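Local coordinates for protein NLP/P60 (Enterococcus faecium, PDB 6B8C) that probably cleaves peptide bonds in bacterial peptidoglycan as a secreted NlpC/p60 endopeptidase, generating muropeptides that enhance host immunity and limit bacterial pathogenesis, at residues I39-V44 with S51-S56; F58-Y63 with R69-W74; I109-G112 with Y116-A119. All coordinates share one frame; numbering follows the deposited sequence.

How the contacts relate
The three contacts follow one another along the chain, contact 1 closing before contact 2 opens and contact 2 before contact 3. Their centres form a nearly even triangle, 13 to 14 Å on a side. Contacts 1 and 2 share helix 55-67: contact 1 includes its first two residues, Cys55 and Ser56, contact 2 its middle. Contact 3 is a hairpin of the six-stranded antiparallel sheet against which that helix packs, as Val62 and Phe58 meeting Ile109 and Ile117 demonstrate. Ala119 in turn reaches Tyr43 and Cys55 of contact 1. Together they join loops, helix and sheet of the NlpC/P60 domain along helix 55-67, with contact 1 at the end that carries Cys55.

Contact 1 of 3, residues I39-V44 with S51-S56; sequences IGTPYV and SGFDCS
Tyr43 and Phe53 form a single beta bridge, their CA atoms 5.1 Å apart, where loop 39-44 passes the short strand 52-53. The touching parts run in directions 74° apart, so the two chains cross instead of extending into a ladder. Two nearly linear hydrogen bonds hold the crossing. Phe53 N donates to Pro42 O over 3.2 Å, within the plane of that carbonyl, whereas Val44 N reaches Phe53 O at 2.9 Å from a position 60° above the carbonyl plane. Each acceptor also receives a CA-H...O contact, from Gly52 CA to Pro42 O and from Tyr43 CA to Phe53 O. At Gly52 the lack of a side chain makes room for Val44 CG2, 3.6 Å from Gly52 CA.

The Tyr43 ring is laid along the backbone of Phe53 and Asp54. With CG anti to the backbone N (chi1 -163°), one ring face receives both Phe53 O and Asp54 CA. The latter makes a CH-pi contact 3.9 Å from the ring centroid, and further out Tyr43 OH stands 3.4 Å from Asp54 CB. On the other flank of the crossing, Thr41 CG2 meets Phe53 CD2 at 3.6 Å, while Thr41 OG1 is engaged by Tyr38 O. Asp54 takes the N-cap position, its OD1 accepting from Gly57 N, which fixes the carboxylate at the helix start. Tyr43 also packs on Ala119 and Pro122, linking the loop to the chain that leaves strand 115-118. The Asp54-Cys55-Ser56 sequence at the head of helix 55-67 matches the signature of NlpC/P60 proteins, consistent with the papain-like layout of clan CA, in which the active-site cysteine opens a helix packed on a sheet.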
loop_
_atom_site.group_PDB
_atom_site.type_symbol
_atom_site.label_atom_id
_atom_site.label_comp_id
_atom_site.label_asym_id
_atom_site.label_seq_id
_atom_site.Cartn_x
_atom_site.Cartn_y
_atom_site.Cartn_z
ATOM N N ILE A 39 5.350 -1.825 -11.055
ATOM C CA ILE A 39 5.182 -3.268 -11.157
ATOM C C ILE A 39 6.484 -3.894 -11.631
ATOM O O ILE A 39 7.129 -3.397 -12.563
ATOM C CB ILE A 39 4.011 -3.594 -12.096
ATOM C CG1 ILE A 39 2.692 -3.205 -11.425
ATOM C CG2 ILE A 39 4.012 -5.065 -12.498
ATOM C CD1 ILE A 39 1.502 -3.304 -12.326
ATOM N N GLY A 40 6.899 -4.968 -10.964
ATOM C CA GLY A 40 8.150 -5.618 -11.281
ATOM C C GLY A 40 9.362 -5.058 -10.570
ATOM O O GLY A 40 10.469 -5.567 -10.781
ATOM N N THR A 41 9.200 -4.028 -9.756
ATOM C CA THR A 41 10.300 -3.539 -8.938
ATOM C C THR A 41 10.639 -4.594 -7.895
ATOM O O THR A 41 9.739 -5.053 -7.182
ATOM C CB THR A 41 9.924 -2.218 -8.273
ATOM O OG1 THR A 41 9.577 -1.259 -9.279
ATOM C CG2 THR A 41 11.077 -1.679 -7.441
ATOM N N PRO A 42 11.892 -5.032 -7.790
ATOM C CA PRO A 42 12.222 -6.093 -6.831
ATOM C C PRO A 42 12.076 -5.638 -5.387
ATOM O O PRO A 42 12.127 -4.449 -5.061
ATOM C CB PRO A 42 13.680 -6.436 -7.162
ATOM C CG PRO A 42 14.203 -5.247 -7.891
ATOM C CD PRO A 42 13.043 -4.658 -8.627
ATOM N N TYR A 43 11.887 -6.622 -4.513
ATOM C CA TYR A 43 11.762 -6.365 -3.088
ATOM C C TYR A 43 13.137 -6.122 -2.486
ATOM O O TYR A 43 14.084 -6.869 -2.753
ATOM C CB TYR A 43 11.089 -7.544 -2.386
ATOM C CG TYR A 43 10.557 -7.219 -1.008
ATOM C CD1 TYR A 43 11.395 -7.217 0.103
ATOM C CD2 TYR A 43 9.216 -6.922 -0.819
ATOM C CE1 TYR A 43 10.907 -6.926 1.363
ATOM C CE2 TYR A 43 8.719 -6.630 0.431
ATOM C CZ TYR A 43 9.567 -6.630 1.522
ATOM O OH TYR A 43 9.065 -6.335 2.771
ATOM N N VAL A 44 13.244 -5.078 -1.674
ATOM C CA VAL A 44 14.445 -4.802 -0.900
ATOM C C VAL A 44 14.006 -4.383 0.493
ATOM O O VAL A 44 13.222 -3.438 0.641
ATOM C CB VAL A 44 15.322 -3.709 -1.545
ATOM C CG1 VAL A 44 16.483 -3.364 -0.631
ATOM C CG2 VAL A 44 15.835 -4.154 -2.913
ATOM N N SER A 51 14.613 1.619 -7.067
ATOM C CA SER A 51 15.613 0.561 -7.171
ATOM C C SER A 51 15.272 -0.643 -6.302
ATOM O O SER A 51 15.870 -1.709 -6.477
ATOM C CB SER A 51 17.002 1.089 -6.799
ATOM O OG SER A 51 17.171 1.150 -5.394
ATOM N N GLY A 52 14.336 -0.492 -5.371
ATOM C CA GLY A 52 13.881 -1.585 -4.542
ATOM C C GLY A 52 12.945 -1.081 -3.468
ATOM O O GLY A 52 13.217 -0.062 -2.829
ATOM N N PHE A 53 11.835 -1.781 -3.265
ATOM C CA PHE A 53 10.817 -1.401 -2.301
ATOM C C PHE A 53 10.572 -2.537 -1.322
ATOM O O PHE A 53 10.653 -3.716 -1.678
ATOM C CB PHE A 53 9.476 -1.079 -2.975
ATOM C CG PHE A 53 9.445 0.219 -3.713
ATOM C CD1 PHE A 53 9.642 1.417 -3.051
ATOM C CD2 PHE A 53 9.161 0.245 -5.067
ATOM C CE1 PHE A 53 9.588 2.616 -3.733
ATOM C CE2 PHE A 53 9.107 1.441 -5.756
ATOM C CZ PHE A 53 9.322 2.628 -5.086
ATOM N N ASP A 54 10.253 -2.174 -0.088
ATOM C CA ASP A 54 9.503 -3.063 0.778
ATOM C C ASP A 54 8.057 -2.572 0.798
ATOM O O ASP A 54 7.705 -1.606 0.115
ATOM C CB ASP A 54 10.128 -3.140 2.175
ATOM C CG ASP A 54 10.135 -1.805 2.905
ATOM O OD1 ASP A 54 9.607 -0.803 2.376
ATOM O OD2 ASP A 54 10.679 -1.766 4.028
ATOM N N CYS A 55 7.211 -3.238 1.590
ATOM C CA CYS A 55 5.779 -2.953 1.528
ATOM C C CYS A 55 5.488 -1.489 1.844
ATOM O O CYS A 55 4.773 -0.815 1.096
ATOM C CB CYS A 55 5.000 -3.887 2.464
ATOM S SG CYS A 55 5.425 -3.827 4.226
ATOM N N SER A 56 6.063 -0.967 2.930
ATOM C CA SER A 56 5.753 0.398 3.349
ATOM C C SER A 56 6.451 1.437 2.475
ATOM O O SER A 56 5.900 2.520 2.234
ATOM C CB SER A 56 6.124 0.593 4.820
ATOM O OG SER A 56 7.447 0.154 5.078
#

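Contact 2 of 3, residues F58-Y63 with R69-W74; sequences FTRYVY and RDIGGW
Arg60 and Asp70 meet with their flat groups almost coplanar, guanidinium and carboxylate planes being 8° apart. Asp70 OD2 lies at the guanidinium edge, and a salt bridge of 2.7 Å joins it to Arg60 NH2. The same nitrogen makes a weak hydrogen bond of 3.2 Å to Asp70 OD1, part of the same salt bridge, so one terminal nitrogen engages both oxygens. A bend at chi3 (93°) turns the arginine head toward the aspartate. Its aliphatic part is used too: Arg60 CD approaches Ile71 O at 3.4 Å and rests 3.6 Å from Gly73 CA.

Tyr63 and Arg69 instead lie side by side and point the same way, with ring and guanidinium planes inclined by 56°. Tyr63 CD2 sits at the guanidinium edge, in its plane, 3.4 Å from Arg69 NH1. This is not a stacked pair. Between the two arginines, Ile71 sends its CD1 to the helix, where it comes within 4.1 Å of Tyr63 CD1 and faces the Thr59 carbonyl. Deeper in, Ile71 and Tyr63 both pack on Leu95 of strand 95-98, and Tyr63 OH bonds to Gly93 O.

Arg60 pairs with Ile71 and Tyr63 with Arg69 in CA proximity, showing that the loop after helix 55-67 runs back antiparallel along it, between the helix and the approach to strand 83-85 of the NlpC/P60 fold.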
loop_
_atom_site.group_PDB
_atom_site.type_symbol
_atom_site.label_atom_id
_atom_site.label_comp_id
_atom_site.label_asym_id
_atom_site.label_seq_id
_atom_site.Cartn_x
_atom_site.Cartn_y
_atom_site.Cartn_z
ATOM N N PHE A 58 7.021 1.270 -0.702
ATOM C CA PHE A 58 6.277 1.400 -1.950
ATOM C C PHE A 58 5.082 2.341 -1.793
ATOM O O PHE A 58 4.906 3.279 -2.584
ATOM C CB PHE A 58 5.837 0.008 -2.407
ATOM C CG PHE A 58 4.882 0.021 -3.551
ATOM C CD1 PHE A 58 5.244 0.577 -4.762
ATOM C CD2 PHE A 58 3.620 -0.534 -3.421
ATOM C CE1 PHE A 58 4.362 0.587 -5.823
ATOM C CE2 PHE A 58 2.731 -0.525 -4.478
ATOM C CZ PHE A 58 3.102 0.036 -5.680
ATOM N N THR A 59 4.254 2.107 -0.771
ATOM C CA THR A 59 3.085 2.958 -0.553
ATOM C C THR A 59 3.492 4.390 -0.229
ATOM O O THR A 59 2.874 5.350 -0.720
ATOM C CB THR A 59 2.216 2.381 0.567
ATOM O OG1 THR A 59 2.952 2.379 1.795
ATOM C CG2 THR A 59 1.799 0.954 0.238
ATOM N N ARG A 60 4.531 4.559 0.599
ATOM C CA ARG A 60 5.019 5.899 0.895
ATOM C C ARG A 60 5.484 6.607 -0.368
ATOM O O ARG A 60 5.202 7.794 -0.560
ATOM C CB ARG A 60 6.156 5.836 1.915
ATOM C CG ARG A 60 6.732 7.199 2.254
ATOM C CD ARG A 60 7.695 7.141 3.426
ATOM N NE ARG A 60 9.079 6.962 3.005
ATOM C CZ ARG A 60 9.884 7.957 2.648
ATOM N NH1 ARG A 60 11.132 7.704 2.277
ATOM N NH2 ARG A 60 9.439 9.209 2.656
ATOM N N TYR A 61 6.191 5.893 -1.246
ATOM C CA TYR A 61 6.694 6.506 -2.469
ATOM C C TYR A 61 5.554 6.917 -3.389
ATOM O O TYR A 61 5.587 8.002 -3.982
ATOM C CB TYR A 61 7.640 5.539 -3.180
ATOM C CG TYR A 61 8.448 6.184 -4.281
ATOM C CD1 TYR A 61 8.059 6.076 -5.611
ATOM C CD2 TYR A 61 9.594 6.914 -3.986
ATOM C CE1 TYR A 61 8.797 6.672 -6.618
ATOM C CE2 TYR A 61 10.334 7.517 -4.984
ATOM C CZ TYR A 61 9.932 7.394 -6.298
ATOM O OH TYR A 61 10.672 7.990 -7.295
ATOM N N VAL A 62 4.539 6.061 -3.524
ATOM C CA VAL A 62 3.392 6.400 -4.364
ATOM C C VAL A 62 2.712 7.664 -3.847
ATOM O O VAL A 62 2.441 8.609 -4.607
ATOM C CB VAL A 62 2.413 5.215 -4.439
ATOM C CG1 VAL A 62 1.146 5.613 -5.172
ATOM C CG2 VAL A 62 3.077 4.036 -5.135
ATOM N N TYR A 63 2.435 7.706 -2.539
ATOM C CA TYR A 63 1.758 8.875 -1.990
ATOM C C TYR A 63 2.633 10.116 -2.047
ATOM O O TYR A 63 2.117 11.224 -2.212
ATOM C CB TYR A 63 1.298 8.596 -0.564
ATOM C CG TYR A 63 -0.086 8.013 -0.551
ATOM C CD1 TYR A 63 -0.284 6.653 -0.717
ATOM C CD2 TYR A 63 -1.200 8.832 -0.422
ATOM C CE1 TYR A 63 -1.549 6.118 -0.729
ATOM C CE2 TYR A 63 -2.472 8.305 -0.434
ATOM C CZ TYR A 63 -2.641 6.946 -0.585
ATOM O OH TYR A 63 -3.906 6.409 -0.598
ATOM N N ARG A 69 3.008 14.666 0.304
ATOM C CA ARG A 69 3.096 14.494 1.745
ATOM C C ARG A 69 3.698 13.135 2.083
ATOM O O ARG A 69 3.644 12.184 1.298
ATOM C CB ARG A 69 1.721 14.642 2.394
ATOM C CG ARG A 69 0.768 13.513 2.079
ATOM C CD ARG A 69 -0.646 14.036 1.898
ATOM N NE ARG A 69 -1.576 13.428 2.843
ATOM C CZ ARG A 69 -2.125 12.230 2.681
ATOM N NH1 ARG A 69 -1.829 11.503 1.610
ATOM N NH2 ARG A 69 -2.966 11.755 3.591
ATOM N N ASP A 70 4.276 13.056 3.275
ATOM C CA ASP A 70 5.054 11.903 3.711
ATOM C C ASP A 70 4.264 11.154 4.778
ATOM O O ASP A 70 4.333 11.487 5.965
ATOM C CB ASP A 70 6.419 12.352 4.234
ATOM C CG ASP A 70 7.444 11.229 4.251
ATOM O OD1 ASP A 70 7.084 10.087 4.588
ATOM O OD2 ASP A 70 8.619 11.489 3.921
ATOM N N ILE A 71 3.516 10.134 4.356
ATOM C CA ILE A 71 2.948 9.178 5.298
ATOM C C ILE A 71 4.126 8.383 5.845
ATOM O O ILE A 71 5.224 8.438 5.283
ATOM C CB ILE A 71 1.886 8.282 4.634
ATOM C CG1 ILE A 71 2.530 7.284 3.670
ATOM C CG2 ILE A 71 0.889 9.133 3.870
ATOM C CD1 ILE A 71 1.527 6.355 2.998
ATOM N N GLY A 72 3.926 7.659 6.940
ATOM C CA GLY A 72 5.035 7.012 7.623
ATOM C C GLY A 72 6.018 6.225 6.770
ATOM O O GLY A 72 5.655 5.683 5.721
ATOM N N GLY A 73 7.276 6.154 7.220
ATOM C CA GLY A 73 8.288 5.388 6.514
ATOM C C GLY A 73 8.212 3.893 6.735
ATOM O O GLY A 73 8.721 3.127 5.909
ATOM N N TRP A 74 7.599 3.461 7.829
ATOM C CA TRP A 74 7.318 2.056 8.084
ATOM C C TRP A 74 5.811 1.898 8.292
ATOM O O TRP A 74 5.033 2.835 8.095
ATOM C CB TRP A 74 8.148 1.528 9.259
ATOM C CG TRP A 74 8.110 2.363 10.512
ATOM C CD1 TRP A 74 8.562 3.645 10.666
ATOM C CD2 TRP A 74 7.634 1.951 11.796
ATOM N NE1 TRP A 74 8.373 4.062 11.961
ATOM C CE2 TRP A 74 7.806 3.040 12.676
ATOM C CE3 TRP A 74 7.066 0.771 12.288
ATOM C CZ2 TRP A 74 7.432 2.984 14.015
ATOM C CZ3 TRP A 74 6.698 0.718 13.623
ATOM C CH2 TRP A 74 6.880 1.817 14.468
#

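Contact 3 of 3, residues I109-G112 with Y116-A119; sequences IALG and YIHA
Ile109 and Ile117 pair across an antiparallel beta hairpin, formed by strands 106-112 and 115-118 inside the central sheet of the NlpC/P60 domain. The strand axes approach to 4.8 Å, and their directions differ by 152°, a clear twist away from exact antiparallel. Ile109 carries both hydrogen bonds of the contact. Its N donates to Ile117 O over 3.1 Å, and its O accepts from Ile117 N over the same distance; both donors lie in the plane of the carbonyl they reach. This makes the two isoleucines a hydrogen-bonded pair, with side chains on one face of the sheet. There Ile109 CB touches Ile117 CG2 at 3.9 Å, because Ile117 with CG1 anti to its N (chi1 175°) leaves CG2 directed across the hairpin. Helices 28-36 and 55-67 pack on this face.

Ala110 follows as the non-hydrogen-bonded partner of Tyr116, their side chains on the opposite face, and Ala110 CA lies 4.3 Å from Tyr116 CB. The backbone of Ala110 bonds to Gly93 and Asp94, in the chain leading into the neighbouring strand 95-98.

Leu111 comes next and leans over the second strand. Its CD2 meets Ile117 CG2 at 3.9 Å, its CD1 approaches Tyr116 O at 3.7 Å, and the leucine also reaches Val32 and Tyr36 of helix 28-36.

On the second strand, Tyr116 OH bonds to Phe134 O and His118 ND1 to His106 NE2. The tyrosine ring stands out from the strand beside the His118 side chain, bringing Tyr116 CE1 over one face of the His118 ring, toward its rim, 3.7 Å above the plane.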
loop_
_atom_site.group_PDB
_atom_site.type_symbol
_atom_site.label_atom_id
_atom_site.label_comp_id
_atom_site.label_asym_id
_atom_site.label_seq_id
_atom_site.Cartn_x
_atom_site.Cartn_y
_atom_site.Cartn_z
ATOM N N ILE A 109 -1.931 -0.905 -1.474
ATOM C CA ILE A 109 -2.808 0.125 -2.022
ATOM C C ILE A 109 -4.032 -0.548 -2.625
ATOM O O ILE A 109 -3.908 -1.425 -3.490
ATOM C CB ILE A 109 -2.083 0.992 -3.066
ATOM C CG1 ILE A 109 -1.040 1.886 -2.389
ATOM C CG2 ILE A 109 -3.085 1.845 -3.833
ATOM C CD1 ILE A 109 -0.111 2.577 -3.354
ATOM N N ALA A 110 -5.212 -0.137 -2.173
ATOM C CA ALA A 110 -6.448 -0.725 -2.663
ATOM C C ALA A 110 -6.687 -0.348 -4.118
ATOM O O ALA A 110 -6.488 0.801 -4.524
ATOM C CB ALA A 110 -7.630 -0.271 -1.806
ATOM N N LEU A 111 -7.113 -1.333 -4.906
ATOM C CA LEU A 111 -7.527 -1.108 -6.282
ATOM C C LEU A 111 -9.039 -1.117 -6.454
ATOM O O LEU A 111 -9.521 -0.848 -7.559
ATOM C CB LEU A 111 -6.915 -2.170 -7.201
ATOM C CG LEU A 111 -5.392 -2.222 -7.271
ATOM C CD1 LEU A 111 -4.971 -3.314 -8.229
ATOM C CD2 LEU A 111 -4.823 -0.882 -7.700
ATOM N N GLY A 112 -9.792 -1.423 -5.400
ATOM C CA GLY A 112 -11.221 -1.607 -5.529
ATOM C C GLY A 112 -11.551 -3.002 -6.018
ATOM O O GLY A 112 -10.779 -3.599 -6.774
ATOM N N TYR A 116 -5.581 -5.385 -4.802
ATOM C CA TYR A 116 -4.610 -4.425 -4.309
ATOM C C TYR A 116 -3.307 -4.614 -5.065
ATOM O O TYR A 116 -3.152 -5.540 -5.862
ATOM C CB TYR A 116 -4.399 -4.559 -2.798
ATOM C CG TYR A 116 -4.218 -5.975 -2.312
ATOM C CD1 TYR A 116 -2.986 -6.611 -2.403
ATOM C CD2 TYR A 116 -5.276 -6.670 -1.737
ATOM C CE1 TYR A 116 -2.817 -7.905 -1.948
ATOM C CE2 TYR A 116 -5.118 -7.959 -1.280
ATOM C CZ TYR A 116 -3.889 -8.572 -1.387
ATOM O OH TYR A 116 -3.734 -9.862 -0.932
ATOM N N ILE A 117 -2.369 -3.713 -4.811
ATOM C CA ILE A 117 -1.043 -3.774 -5.403
ATOM C C ILE A 117 -0.037 -3.542 -4.287
ATOM O O ILE A 117 -0.269 -2.717 -3.397
ATOM C CB ILE A 117 -0.885 -2.743 -6.546
ATOM C CG1 ILE A 117 0.544 -2.739 -7.083
ATOM C CG2 ILE A 117 -1.321 -1.351 -6.089
ATOM C CD1 ILE A 117 0.712 -1.892 -8.312
ATOM N N HIS A 118 1.061 -4.297 -4.307
ATOM C CA HIS A 118 1.972 -4.246 -3.172
ATOM C C HIS A 118 3.330 -4.820 -3.537
ATOM O O HIS A 118 3.488 -5.527 -4.537
ATOM C CB HIS A 118 1.403 -4.998 -1.960
ATOM C CG HIS A 118 1.165 -6.458 -2.200
ATOM N ND1 HIS A 118 1.035 -7.367 -1.172
ATOM C CD2 HIS A 118 1.021 -7.168 -3.346
ATOM C CE1 HIS A 118 0.826 -8.572 -1.672
ATOM N NE2 HIS A 118 0.812 -8.478 -2.989
ATOM N N ALA A 119 4.315 -4.478 -2.704
ATOM C CA ALA A 119 5.586 -5.178 -2.618
ATOM C C ALA A 119 5.371 -6.345 -1.664
ATOM O O ALA A 119 5.338 -6.150 -0.444
ATOM C CB ALA A 119 6.701 -4.249 -2.132
#